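Local coordinates for protein pectate lyase (Bacillus, PDB 3VMV) that probably cleaves pectate (polygalacturonate) as a secreted polysaccharide lyase of family 1 built on a parallel beta-helix, at residues Q108-H114 with D135-S141; I84-T88 with V322-N326; Q5-M10 with P300-Q305; L210-V216 with R234-F240; G16-R21 with E46-I50. All coordinates share one frame; numbering follows the deposited sequence.

Interaction 1. Residues Q108-H114 with D135-S141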
# COMPACT_ATOMS: atom_id res chain seq x y z
N GLN A 108 -9.23 -0.23 6.69
CA GLN A 108 -8.79 0.69 7.73
C GLN A 108 -8.68 -0.00 9.07
O GLN A 108 -9.53 -0.84 9.46
CB GLN A 108 -9.84 1.79 7.80
CG GLN A 108 -9.48 2.92 8.74
CD GLN A 108 -10.46 4.07 8.61
OE1 GLN A 108 -10.07 5.24 8.35
NE2 GLN A 108 -11.71 3.77 8.79
N ASN A 109 -7.67 0.40 9.84
CA ASN A 109 -7.52 -0.06 11.22
C ASN A 109 -7.43 -1.58 11.41
O ASN A 109 -7.98 -2.13 12.37
CB ASN A 109 -8.64 0.48 12.12
CG ASN A 109 -8.29 0.41 13.60
OD1 ASN A 109 -7.16 0.75 14.00
ND2 ASN A 109 -9.27 -0.02 14.41
N VAL A 110 -6.77 -2.25 10.47
CA VAL A 110 -6.47 -3.68 10.67
C VAL A 110 -4.96 -3.96 10.66
O VAL A 110 -4.17 -3.20 10.09
CB VAL A 110 -7.17 -4.57 9.56
CG1 VAL A 110 -8.66 -4.41 9.61
CG2 VAL A 110 -6.61 -4.21 8.15
N SER A 111 -4.56 -5.08 11.27
CA SER A 111 -3.19 -5.53 11.20
C SER A 111 -3.18 -6.77 10.33
O SER A 111 -3.99 -7.67 10.58
CB SER A 111 -2.65 -5.90 12.57
OG SER A 111 -2.70 -4.75 13.42
N ILE A 112 -2.32 -6.81 9.33
CA ILE A 112 -2.27 -7.96 8.42
C ILE A 112 -0.83 -8.37 8.34
O ILE A 112 0.05 -7.55 7.97
CB ILE A 112 -2.77 -7.60 7.00
CG1 ILE A 112 -4.18 -6.97 7.08
CG2 ILE A 112 -2.76 -8.88 6.11
CD1 ILE A 112 -4.79 -6.68 5.71
N HIS A 113 -0.54 -9.64 8.66
CA HIS A 113 0.85 -9.98 8.82
C HIS A 113 1.16 -11.46 8.60
O HIS A 113 0.31 -12.32 8.65
CB HIS A 113 1.31 -9.55 10.23
CG HIS A 113 0.62 -10.30 11.34
ND1 HIS A 113 1.17 -11.43 11.92
CD2 HIS A 113 -0.56 -10.09 11.97
CE1 HIS A 113 0.35 -11.88 12.86
NE2 HIS A 113 -0.71 -11.09 12.90
N HIS A 114 2.43 -11.69 8.29
CA HIS A 114 2.98 -13.03 8.07
C HIS A 114 2.18 -13.74 6.99
O HIS A 114 1.88 -14.93 7.12
CB HIS A 114 3.07 -13.86 9.36
CG HIS A 114 4.03 -13.29 10.35
ND1 HIS A 114 3.66 -12.34 11.28
CD2 HIS A 114 5.36 -13.49 10.51
CE1 HIS A 114 4.72 -12.02 12.01
NE2 HIS A 114 5.76 -12.72 11.57
N ASP A 135 -5.84 2.80 5.06
CA ASP A 135 -5.57 3.81 6.09
C ASP A 135 -5.45 3.23 7.48
O ASP A 135 -6.26 2.44 7.92
CB ASP A 135 -6.70 4.84 6.04
CG ASP A 135 -6.56 5.94 7.10
OD1 ASP A 135 -5.73 6.83 6.87
OD2 ASP A 135 -7.27 5.87 8.11
N HIS A 136 -4.43 3.64 8.22
CA HIS A 136 -4.34 3.31 9.65
C HIS A 136 -4.27 1.81 9.93
O HIS A 136 -4.84 1.32 10.89
CB HIS A 136 -5.47 3.98 10.46
CG HIS A 136 -5.15 5.40 10.85
ND1 HIS A 136 -5.67 6.49 10.19
CD2 HIS A 136 -4.34 5.89 11.82
CE1 HIS A 136 -5.24 7.60 10.78
NE2 HIS A 136 -4.42 7.27 11.76
N ASN A 137 -3.52 1.11 9.08
CA ASN A 137 -3.27 -0.31 9.26
C ASN A 137 -1.82 -0.57 9.68
O ASN A 137 -0.99 0.34 9.68
CB ASN A 137 -3.53 -1.03 7.97
CG ASN A 137 -4.89 -0.69 7.36
OD1 ASN A 137 -4.97 -0.11 6.23
ND2 ASN A 137 -5.94 -1.05 8.03
N GLU A 138 -1.53 -1.84 9.96
CA GLU A 138 -0.15 -2.25 10.23
C GLU A 138 0.09 -3.51 9.44
O GLU A 138 -0.72 -4.42 9.46
CB GLU A 138 0.10 -2.48 11.72
CG GLU A 138 -0.09 -1.17 12.48
CD GLU A 138 0.29 -1.20 13.95
OE1 GLU A 138 1.05 -2.09 14.40
OE2 GLU A 138 -0.16 -0.29 14.69
N PHE A 139 1.24 -3.55 8.78
CA PHE A 139 1.61 -4.66 7.90
C PHE A 139 3.00 -5.08 8.25
O PHE A 139 3.90 -4.23 8.36
CB PHE A 139 1.60 -4.21 6.44
CG PHE A 139 0.32 -3.52 6.01
CD1 PHE A 139 -0.88 -4.23 5.94
CD2 PHE A 139 0.33 -2.19 5.64
CE1 PHE A 139 -2.08 -3.62 5.55
CE2 PHE A 139 -0.86 -1.56 5.22
CZ PHE A 139 -2.06 -2.27 5.17
N TYR A 140 3.26 -6.39 8.38
CA TYR A 140 4.60 -6.80 8.76
C TYR A 140 4.80 -8.29 8.49
O TYR A 140 3.82 -9.01 8.31
CB TYR A 140 4.89 -6.46 10.24
CG TYR A 140 3.90 -6.95 11.26
CD1 TYR A 140 4.10 -8.15 11.95
CD2 TYR A 140 2.77 -6.19 11.56
CE1 TYR A 140 3.23 -8.56 12.93
CE2 TYR A 140 1.86 -6.61 12.54
CZ TYR A 140 2.12 -7.80 13.21
OH TYR A 140 1.25 -8.29 14.18
N SER A 141 6.05 -8.74 8.49
CA SER A 141 6.33 -10.18 8.51
C SER A 141 7.60 -10.38 9.33
O SER A 141 7.55 -10.14 10.54
CB SER A 141 6.36 -10.83 7.11
OG SER A 141 7.45 -10.40 6.32
O HOH W 1 -0.32 -4.71 14.78

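Interaction 2. Residues I84-T88 with V322-N326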
# COMPACT_ATOMS: atom_id res chain seq x y z
N ILE A 84 -13.12 -2.57 8.36
CA ILE A 84 -12.55 -1.72 9.42
C ILE A 84 -12.36 -2.54 10.67
O ILE A 84 -13.31 -3.16 11.17
CB ILE A 84 -13.48 -0.56 9.68
CG1 ILE A 84 -13.84 0.14 8.37
CG2 ILE A 84 -12.87 0.38 10.73
CD1 ILE A 84 -14.86 1.31 8.58
N GLY A 85 -11.14 -2.54 11.21
CA GLY A 85 -10.90 -3.21 12.46
C GLY A 85 -11.57 -2.51 13.64
O GLY A 85 -11.73 -1.29 13.64
N VAL A 86 -11.97 -3.29 14.63
CA VAL A 86 -12.47 -2.77 15.90
C VAL A 86 -11.33 -2.68 16.91
O VAL A 86 -10.74 -3.69 17.28
CB VAL A 86 -13.60 -3.69 16.42
CG1 VAL A 86 -14.15 -3.18 17.78
CG2 VAL A 86 -14.70 -3.73 15.40
N GLY A 87 -10.99 -1.46 17.36
CA GLY A 87 -9.92 -1.32 18.34
C GLY A 87 -8.62 -1.88 17.81
O GLY A 87 -8.20 -1.54 16.71
N THR A 88 -8.01 -2.78 18.57
CA THR A 88 -6.77 -3.42 18.14
C THR A 88 -7.10 -4.89 17.84
O THR A 88 -6.19 -5.73 17.77
CB THR A 88 -5.67 -3.31 19.20
OG1 THR A 88 -6.16 -3.82 20.44
CG2 THR A 88 -5.25 -1.84 19.38
N VAL A 322 -2.71 1.00 14.00
CA VAL A 322 -4.02 0.60 14.52
C VAL A 322 -4.30 1.15 15.91
O VAL A 322 -3.37 1.57 16.62
CB VAL A 322 -4.18 -0.94 14.53
CG1 VAL A 322 -4.06 -1.48 13.10
CG2 VAL A 322 -3.15 -1.61 15.47
N GLY A 323 -5.57 1.10 16.30
CA GLY A 323 -6.00 1.56 17.61
C GLY A 323 -6.05 3.08 17.74
O GLY A 323 -6.12 3.58 18.88
N VAL A 324 -5.98 3.81 16.63
CA VAL A 324 -5.97 5.28 16.65
C VAL A 324 -7.33 5.84 16.24
O VAL A 324 -7.89 6.70 16.93
CB VAL A 324 -4.86 5.83 15.74
CG1 VAL A 324 -4.83 7.36 15.82
CG2 VAL A 324 -3.50 5.26 16.18
N ILE A 325 -7.86 5.35 15.12
CA ILE A 325 -9.07 5.91 14.51
C ILE A 325 -10.37 5.23 14.93
O ILE A 325 -11.45 5.79 14.72
CB ILE A 325 -9.01 5.90 12.95
CG1 ILE A 325 -8.90 4.48 12.39
CG2 ILE A 325 -7.88 6.75 12.45
CD1 ILE A 325 -10.23 3.83 12.11
N ASN A 326 -10.30 4.04 15.52
CA ASN A 326 -11.54 3.28 15.73
C ASN A 326 -11.55 2.28 16.88
O ASN A 326 -11.65 1.07 16.65
CB ASN A 326 -11.94 2.56 14.43
CG ASN A 326 -13.33 2.00 14.49
OD1 ASN A 326 -13.54 0.82 14.28
ND2 ASN A 326 -14.30 2.86 14.80

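Interaction 3. Residues Q5-M10 with P300-Q305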
# COMPACT_ATOMS: atom_id res chain seq x y z
N GLN A 5 -6.98 11.96 1.67
CA GLN A 5 -6.21 12.92 0.88
C GLN A 5 -5.73 12.27 -0.40
O GLN A 5 -5.64 11.05 -0.49
CB GLN A 5 -4.96 13.41 1.64
CG GLN A 5 -5.24 14.36 2.81
CD GLN A 5 -4.09 15.37 3.02
OE1 GLN A 5 -3.22 15.19 3.88
NE2 GLN A 5 -4.10 16.43 2.23
N GLY A 6 -5.40 13.09 -1.41
CA GLY A 6 -4.66 12.57 -2.54
C GLY A 6 -5.50 11.85 -3.58
O GLY A 6 -6.67 12.13 -3.77
N TYR A 7 -4.88 10.90 -4.26
CA TYR A 7 -5.50 10.38 -5.46
C TYR A 7 -6.84 9.65 -5.22
O TYR A 7 -7.72 9.70 -6.08
CB TYR A 7 -4.53 9.48 -6.18
CG TYR A 7 -3.55 10.21 -7.07
CD1 TYR A 7 -3.98 10.91 -8.20
CD2 TYR A 7 -2.17 10.13 -6.82
CE1 TYR A 7 -3.04 11.54 -9.04
CE2 TYR A 7 -1.25 10.69 -7.67
CZ TYR A 7 -1.69 11.41 -8.78
OH TYR A 7 -0.77 12.00 -9.62
N ALA A 8 -7.04 8.98 -4.07
CA ALA A 8 -8.32 8.31 -3.84
C ALA A 8 -9.48 9.33 -3.70
O ALA A 8 -10.63 8.94 -3.76
CB ALA A 8 -8.23 7.36 -2.62
N SER A 9 -9.15 10.61 -3.52
CA SER A 9 -10.18 11.66 -3.42
C SER A 9 -10.68 12.09 -4.79
O SER A 9 -11.70 12.78 -4.89
CB SER A 9 -9.69 12.86 -2.62
OG SER A 9 -8.85 13.71 -3.39
N MET A 10 -9.95 11.73 -5.84
CA MET A 10 -10.31 12.10 -7.20
C MET A 10 -11.23 11.05 -7.77
O MET A 10 -11.59 10.08 -7.08
CB MET A 10 -9.06 12.21 -8.09
CG MET A 10 -8.06 13.24 -7.57
SD MET A 10 -6.68 13.56 -8.63
CE MET A 10 -7.44 14.37 -10.03
N PRO A 300 1.35 16.42 -8.33
CA PRO A 300 0.07 15.76 -8.56
C PRO A 300 -1.06 16.79 -8.72
O PRO A 300 -0.99 17.93 -8.24
CB PRO A 300 -0.13 14.93 -7.28
CG PRO A 300 0.61 15.76 -6.20
CD PRO A 300 1.80 16.30 -6.93
N PRO A 301 -2.11 16.37 -9.38
CA PRO A 301 -3.21 17.25 -9.77
C PRO A 301 -4.28 17.44 -8.72
O PRO A 301 -5.42 17.58 -9.10
CB PRO A 301 -3.80 16.52 -10.97
CG PRO A 301 -3.57 15.08 -10.66
CD PRO A 301 -2.24 15.02 -9.96
N TYR A 302 -3.95 17.45 -7.43
CA TYR A 302 -4.98 17.59 -6.43
C TYR A 302 -4.52 18.55 -5.33
O TYR A 302 -3.32 18.79 -5.18
CB TYR A 302 -5.39 16.22 -5.82
CG TYR A 302 -4.22 15.36 -5.33
CD1 TYR A 302 -3.46 15.74 -4.22
CD2 TYR A 302 -3.87 14.19 -5.99
CE1 TYR A 302 -2.40 14.96 -3.77
CE2 TYR A 302 -2.79 13.40 -5.53
CZ TYR A 302 -2.09 13.78 -4.43
OH TYR A 302 -1.05 12.98 -3.99
N SER A 303 -5.49 19.05 -4.56
CA SER A 303 -5.21 19.86 -3.38
C SER A 303 -4.80 18.95 -2.24
O SER A 303 -5.31 17.84 -2.13
CB SER A 303 -6.48 20.61 -3.01
OG SER A 303 -6.92 21.46 -4.07
N TYR A 304 -3.94 19.45 -1.34
CA TYR A 304 -3.56 18.66 -0.19
C TYR A 304 -2.92 19.59 0.85
O TYR A 304 -2.57 20.74 0.56
CB TYR A 304 -2.63 17.49 -0.57
CG TYR A 304 -1.29 17.92 -1.15
CD1 TYR A 304 -0.14 17.97 -0.37
CD2 TYR A 304 -1.19 18.31 -2.50
CE1 TYR A 304 1.08 18.39 -0.88
CE2 TYR A 304 0.03 18.71 -3.04
CZ TYR A 304 1.18 18.76 -2.22
OH TYR A 304 2.36 19.17 -2.79
N GLN A 305 -2.80 19.08 2.07
CA GLN A 305 -2.10 19.76 3.14
C GLN A 305 -0.86 18.98 3.45
O GLN A 305 -0.94 17.73 3.56
CB GLN A 305 -3.00 19.82 4.37
CG GLN A 305 -4.17 20.74 4.17
CD GLN A 305 -3.75 22.19 4.20
OE1 GLN A 305 -3.00 22.61 5.09
NE2 GLN A 305 -4.22 22.96 3.22
O HOH W 2 -5.90 15.79 -0.62

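Interaction 4. Residues L210-V216 with R234-F240. With SO4 (sulfate ion), chain C.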
# COMPACT_ATOMS: atom_id res chain seq x y z
N LEU A 210 8.60 -0.18 -5.10
CA LEU A 210 9.08 -0.45 -6.45
C LEU A 210 8.01 0.12 -7.38
O LEU A 210 6.86 -0.33 -7.33
CB LEU A 210 9.25 -1.97 -6.68
CG LEU A 210 9.92 -2.42 -7.97
CD1 LEU A 210 10.15 -3.93 -7.88
CD2 LEU A 210 9.10 -2.07 -9.25
N ILE A 211 8.35 1.16 -8.14
CA ILE A 211 7.35 1.82 -8.98
C ILE A 211 7.72 1.65 -10.43
O ILE A 211 8.76 2.13 -10.86
CB ILE A 211 7.23 3.35 -8.67
CG1 ILE A 211 7.02 3.60 -7.18
CG2 ILE A 211 6.05 3.98 -9.47
CD1 ILE A 211 7.22 5.07 -6.82
N ARG A 212 6.83 1.02 -11.20
CA ARG A 212 6.94 0.98 -12.66
C ARG A 212 5.87 1.87 -13.29
O ARG A 212 4.70 1.71 -12.96
CB ARG A 212 6.77 -0.44 -13.23
CG ARG A 212 7.90 -1.39 -12.89
CD ARG A 212 7.48 -2.78 -13.39
NE ARG A 212 8.56 -3.78 -13.36
CZ ARG A 212 8.70 -4.69 -12.39
NH1 ARG A 212 7.87 -4.70 -11.34
NH2 ARG A 212 9.68 -5.57 -12.47
N TYR A 213 6.29 2.78 -14.18
CA TYR A 213 5.38 3.60 -15.04
C TYR A 213 4.53 4.66 -14.35
O TYR A 213 4.29 5.73 -14.94
CB TYR A 213 4.38 2.74 -15.89
CG TYR A 213 5.04 1.66 -16.72
CD1 TYR A 213 5.74 1.98 -17.89
CD2 TYR A 213 5.00 0.34 -16.30
CE1 TYR A 213 6.38 0.99 -18.65
CE2 TYR A 213 5.64 -0.64 -17.04
CZ TYR A 213 6.32 -0.31 -18.21
OH TYR A 213 6.96 -1.27 -18.94
N ALA A 214 4.06 4.34 -13.14
CA ALA A 214 3.02 5.16 -12.49
C ALA A 214 3.48 6.55 -12.04
O ALA A 214 4.65 6.75 -11.74
CB ALA A 214 2.48 4.43 -11.31
N ASP A 215 2.51 7.48 -12.01
CA ASP A 215 2.67 8.74 -11.26
C ASP A 215 2.24 8.51 -9.80
O ASP A 215 1.12 7.99 -9.50
CB ASP A 215 1.80 9.82 -11.89
CG ASP A 215 2.31 10.26 -13.28
OD1 ASP A 215 3.49 10.05 -13.56
OD2 ASP A 215 1.50 10.79 -14.07
N VAL A 216 3.14 8.92 -8.90
CA VAL A 216 3.01 8.66 -7.47
C VAL A 216 3.43 9.90 -6.68
O VAL A 216 4.40 10.57 -7.06
CB VAL A 216 3.91 7.48 -7.10
CG1 VAL A 216 3.91 7.24 -5.62
CG2 VAL A 216 3.49 6.24 -7.87
N ARG A 234 11.09 3.33 -11.92
CA ARG A 234 11.47 2.57 -13.11
C ARG A 234 10.57 2.89 -14.29
O ARG A 234 9.40 3.22 -14.11
CB ARG A 234 11.34 1.05 -12.79
CG ARG A 234 12.46 0.58 -11.85
CD ARG A 234 12.09 -0.64 -11.03
NE ARG A 234 12.19 -1.86 -11.83
CZ ARG A 234 12.53 -3.03 -11.32
NH1 ARG A 234 12.59 -4.09 -12.12
NH2 ARG A 234 12.83 -3.15 -10.01
N VAL A 235 11.12 2.71 -15.50
CA VAL A 235 10.37 2.78 -16.78
C VAL A 235 9.36 3.91 -16.82
O VAL A 235 8.15 3.72 -17.03
CB VAL A 235 9.71 1.44 -17.25
CG1 VAL A 235 10.77 0.50 -17.79
CG2 VAL A 235 8.90 0.76 -16.17
N GLY A 236 9.88 5.11 -16.60
CA GLY A 236 9.07 6.30 -16.82
C GLY A 236 8.12 6.66 -15.69
O GLY A 236 7.32 7.60 -15.85
N ALA A 237 8.19 5.95 -14.57
CA ALA A 237 7.47 6.40 -13.37
C ALA A 237 7.85 7.84 -13.04
O ALA A 237 8.94 8.27 -13.35
CB ALA A 237 7.81 5.53 -12.18
N ARG A 238 6.93 8.59 -12.44
CA ARG A 238 7.26 9.93 -11.91
C ARG A 238 6.83 9.98 -10.47
O ARG A 238 5.62 9.79 -10.19
CB ARG A 238 6.50 11.01 -12.68
CG ARG A 238 6.96 11.04 -14.15
CD ARG A 238 6.35 12.21 -14.90
NE ARG A 238 4.89 12.16 -14.86
CZ ARG A 238 4.14 13.06 -15.48
NH1 ARG A 238 2.84 13.02 -15.42
NH2 ARG A 238 4.73 14.06 -16.14
N VAL A 239 7.78 10.19 -9.56
CA VAL A 239 7.42 10.22 -8.14
C VAL A 239 7.79 11.55 -7.51
O VAL A 239 8.96 11.97 -7.60
CB VAL A 239 8.01 9.01 -7.35
CG1 VAL A 239 9.48 8.95 -7.41
CG2 VAL A 239 7.56 9.05 -5.88
N PHE A 240 6.80 12.26 -6.98
CA PHE A 240 7.06 13.50 -6.22
C PHE A 240 7.32 13.12 -4.77
O PHE A 240 6.40 12.62 -4.10
CB PHE A 240 5.88 14.47 -6.40
CG PHE A 240 6.06 15.80 -5.67
CD1 PHE A 240 7.31 16.38 -5.56
CD2 PHE A 240 4.95 16.49 -5.18
CE1 PHE A 240 7.47 17.62 -4.95
CE2 PHE A 240 5.10 17.72 -4.54
CZ PHE A 240 6.35 18.28 -4.43
S SO4 C . 12.88 -6.81 -9.27
O1 SO4 C . 12.58 -6.57 -10.70
O2 SO4 C . 11.65 -7.25 -8.60
O3 SO4 C . 13.93 -7.83 -9.16
O4 SO4 C . 13.33 -5.57 -8.61
O HOH W 3 11.72 -5.67 -14.60

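Interaction 5. Residues G16-R21 with E46-I50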
# COMPACT_ATOMS: atom_id res chain seq x y z
N GLY A 16 -16.18 4.13 0.53
CA GLY A 16 -16.27 2.74 0.93
C GLY A 16 -17.70 2.26 1.17
O GLY A 16 -18.61 2.44 0.33
N GLY A 17 -17.90 1.63 2.33
CA GLY A 17 -19.18 1.03 2.68
C GLY A 17 -20.08 1.96 3.45
O GLY A 17 -21.08 1.52 4.00
N ALA A 18 -19.72 3.24 3.53
CA ALA A 18 -20.52 4.17 4.33
C ALA A 18 -21.95 4.29 3.80
O ALA A 18 -22.18 4.35 2.59
CB ALA A 18 -19.86 5.54 4.36
N GLY A 19 -22.91 4.30 4.72
CA GLY A 19 -24.28 4.60 4.36
C GLY A 19 -25.09 3.41 3.86
O GLY A 19 -26.04 3.57 3.09
N GLY A 20 -24.71 2.22 4.30
CA GLY A 20 -25.47 1.02 3.99
C GLY A 20 -25.55 0.11 5.20
O GLY A 20 -25.81 0.55 6.33
N ARG A 21 -25.32 -1.16 4.97
CA ARG A 21 -25.38 -2.16 6.01
C ARG A 21 -24.09 -2.24 6.80
O ARG A 21 -23.01 -1.90 6.28
CB ARG A 21 -25.67 -3.53 5.39
CG ARG A 21 -27.06 -3.66 4.83
CD ARG A 21 -27.42 -5.09 4.46
NE ARG A 21 -28.59 -5.13 3.58
CZ ARG A 21 -29.36 -6.20 3.40
NH1 ARG A 21 -29.09 -7.33 4.04
NH2 ARG A 21 -30.40 -6.14 2.57
N GLU A 46 -25.02 -2.32 -2.82
CA GLU A 46 -25.45 -1.66 -1.57
C GLU A 46 -24.21 -1.53 -0.67
O GLU A 46 -23.58 -2.53 -0.37
CB GLU A 46 -26.52 -2.50 -0.87
CG GLU A 46 -27.03 -1.78 0.39
CD GLU A 46 -27.96 -2.63 1.21
OE1 GLU A 46 -27.80 -3.88 1.22
OE2 GLU A 46 -28.85 -2.04 1.86
N PRO A 47 -23.90 -0.32 -0.21
CA PRO A 47 -22.67 -0.17 0.62
C PRO A 47 -22.70 -1.08 1.85
O PRO A 47 -23.76 -1.24 2.49
CB PRO A 47 -22.69 1.31 1.03
CG PRO A 47 -23.43 1.99 -0.08
CD PRO A 47 -24.47 0.98 -0.60
N LEU A 48 -21.53 -1.66 2.16
CA LEU A 48 -21.40 -2.61 3.24
C LEU A 48 -20.13 -2.28 4.03
O LEU A 48 -19.06 -2.19 3.47
CB LEU A 48 -21.28 -4.04 2.66
CG LEU A 48 -21.05 -5.16 3.69
CD1 LEU A 48 -22.16 -5.28 4.73
CD2 LEU A 48 -20.81 -6.52 2.99
N THR A 49 -20.29 -2.07 5.32
CA THR A 49 -19.15 -1.93 6.22
C THR A 49 -19.06 -3.21 7.02
O THR A 49 -20.05 -3.64 7.63
CB THR A 49 -19.34 -0.73 7.16
OG1 THR A 49 -19.30 0.47 6.37
CG2 THR A 49 -18.24 -0.66 8.22
N ILE A 50 -17.89 -3.85 6.99
CA ILE A 50 -17.62 -5.02 7.79
C ILE A 50 -16.61 -4.64 8.88
O ILE A 50 -15.44 -4.34 8.56
CB ILE A 50 -16.99 -6.13 6.92
CG1 ILE A 50 -17.93 -6.42 5.74
CG2 ILE A 50 -16.75 -7.35 7.78
CD1 ILE A 50 -17.37 -7.48 4.75
O HOH W 4 -22.47 0.89 6.01

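Interaction 1. Residues Q108-H114 with D135-S141
E138 O receives the N-H of I112 at 2.9 Å, the donor nearly in line with the C=O bond, and the CA-H of S111 closes on the same oxygen. The ladder continues with E138 N to V110 O and H114 N to Y140 O, both 3.0 Å; Y140 N to I112 O is weak. These pairs join successive coils of the parallel beta-helix. Y140 holds CG between its backbone N and carbonyl carbon (chi1 53°), as H113 does, which lays the side chains alongside each other. H113 CB sits 3.4 Å from the Y140 ring centroid, over its centre, and Y140 OH lies over the rim of the nearly parallel imidazole. With an alanine at Y140, H113 would probably lose the cover on this face and be held mainly by its hydrogen bonds. H113 ND1 hydrogen-bonds H114 ND1 at 2.7 Å and 172°; E91 takes H113 NE2 and E142 takes H114 NE2. With one hydrogen between the ND1 atoms, the pair probably shares an extra proton, favoured by both carboxylates.

Interaction 2. Residues I84-T88 with V322-N326
A beta-helix coil meets the C-terminal tail here: after helix 309-319 the last residues of the chain, 322-326, curl back onto the turn that leaves strand 78-85, with I84 and G87 facing N326. The one clear direct hydrogen bond runs from G87 N to N326 O, 2.7 Å long with 155° at the hydrogen, so the terminal residue is fixed by its backbone. Its side chain keeps CG anti to the backbone N (chi1 -168°), which swings the amide group toward the end of the strand. There it crosses I84 at about a right angle, N326 CG lying 4.1 Å from I84 CG2, and N326 CB passes 3.9 Å from G85 O. G87 has a positive phi of 59°, a conformation that favours glycine, and its CA comes within 4.9 Å of the CA of G323. Between the two segments N109 acts as a common clasp: its ND2 bonds to G85 O and G87 O, and its OD1 accepts G323 N. E138 OE2 takes V322 N, so the tail also reaches the coil beyond that of N109. Only 267 Å² is buried in all, as befits a surface contact. At its outer end the methyl T88 CG2 rests 3.9 Å from G323 CA, where a side chain on residue 323 would collide with it, and 4.4 Å from V322 CG2.

Interaction 3. Residues Q5-M10 with P300-Q305
Y302 sets CG between its backbone N and carbonyl carbon (chi1 51°), which sends its ring in toward 5-10, and Y7, with chi1 at -83°, turns its own ring to meet it. The result is a T-shaped pair: planes at 86°, the edge atom Y302 CE2 standing 3.5 Å above the Y7 plane over the centre of that face. G6 CA makes a CH-pi contact over one face of the Y302 ring, 3.4 Å from its centroid, while P300 CB covers the opposite face nearer the rim. M10 completes a Met-aromatic contact, its SD lying near the ring plane, 3.9 Å from Y302 CD2, and a bend at chi3 carries M10 CE to 4.0 Å from P301 CG. Y7 OH reaches across to P301 CD at 3.4 Å. A serine in place of Y7 would probably open a gap beneath the edge of Y302 and strip P301 of its aromatic neighbour. Water 2 bridges G6 N and S303 O, and no direct hydrogen bond across the segments is clear. Y302 OH bonds instead to H217 and T195 on strands 215-219 and 192-197. The two loops therefore cohere chiefly through ring, proline and sulfur contacts, with the Y302 hydroxyl satisfied by the beta-helix.

Interaction 4. Residues L210-V216 with R234-F240
R234 O is gripped from opposite faces of its plane by Y213 N and A237 N, the latter closing a type I' turn. The apolar inside is tight: I211 CG2 meets A237 CB at 3.6 Å, and V216 packs on V239, all four buried. At the turn V235 CG2 stands 3.5 Å from the centroid of the Y213 ring, 12° off its normal. Past the turn the register shifts by one and a second parallel ladder begins, with V216 N bonded to R238 O and F240 N to V216 O. On its polar face D215 and R238 run side by side: R238 NE meets D215 OD1 at 2.8 Å and R238 NH1 meets D215 OD2 at 2.9 Å, a two-pronged salt bridge whose bonds are straight (173°) but reach the carboxylate from above its plane. A bend at chi3 (-58°) turns the R238 guanidinium to this side-on grip. At the contrasting arginine edge R234 binds a sulfate, probably from the crystallisation liquor, NH1 giving to O1 at 2.9 Å and NH2 to O4 at 2.8 Å; the partly exposed R212 only comes near it, NH2 staying 3.5 Å from O1. Water 3 joins the two, weakly at R234. D185 holds R212 by a salt bridge, and S271 takes R234 NE. Strand 177-181 pairs with 210-212 from the preceding coil, and 276-280 with 238-242 from the following one, W277 packing on V239.

Interaction 5. Residues G16-R21 with E46-I50
R21 reaches out over E46 with its chain extended from CG to NE. Its CB touches L48 CD1 at 4.0 Å, both side chains lying on the same sheet face. CG then passes above the E46 carboxylate, CD comes within 3.5 Å of E46 OE1, and R21 NE reaches E46 OE1 at 2.8 Å. This is a salt bridge whose hydrogen bond is weak, because the angle at the hydrogen is only 118°. At the tip the guanidinium runs past its partner, NH2 being 3.7 Å from E46 OE1, with the two flat groups 75° apart; the attraction is thus probably more electrostatic than directional. The backbone is better aligned: R21 N gives to P47 O and T49 N to R21 O, both at 2.9 Å, the second almost straight at 176°. Before R21 the glycine-rich loop wraps P47, whose CB rests 3.4 Å from G17 O and 3.5 Å from A18 O. Any CB on G17 or G20 would run into the carbonyl of L48 or P47, so the close approach depends on the absence of side chains there. Water 4 sits in the bend and joins G17 O, G20 N, R21 O and T49 OG1. Strand 48-52 lies between strands 21-25 and 78-85, whose S82 bonds to G17 N. Helix 28-40 packs against L48 and I50 through R38 and L34, R38 also donating to E46 O.

How the interactions relate
From the N terminus, interaction 3 opens first, at 5-10, and closes at 300-305, enclosing most of the chain. Interaction 5 closes early, bringing 46-50 back to 16-21 at one end of the beta-helix, within that large loop. Interaction 2 opens at 84-88 and closes at the C terminus, so it crosses interaction 3. Interactions 1 and 4, in series, are nested inside both; each joins successive coils, on opposite sides of the chain's centre. Interactions 1 and 2 touch through N109, and interactions 2 and 5 through the I84 N to I50 O bond between neighbouring strands. Interaction 3 packs on interaction 4 where P300 and Y304 meet F240 and Y7 meets D215, so both its segments rest on those coils.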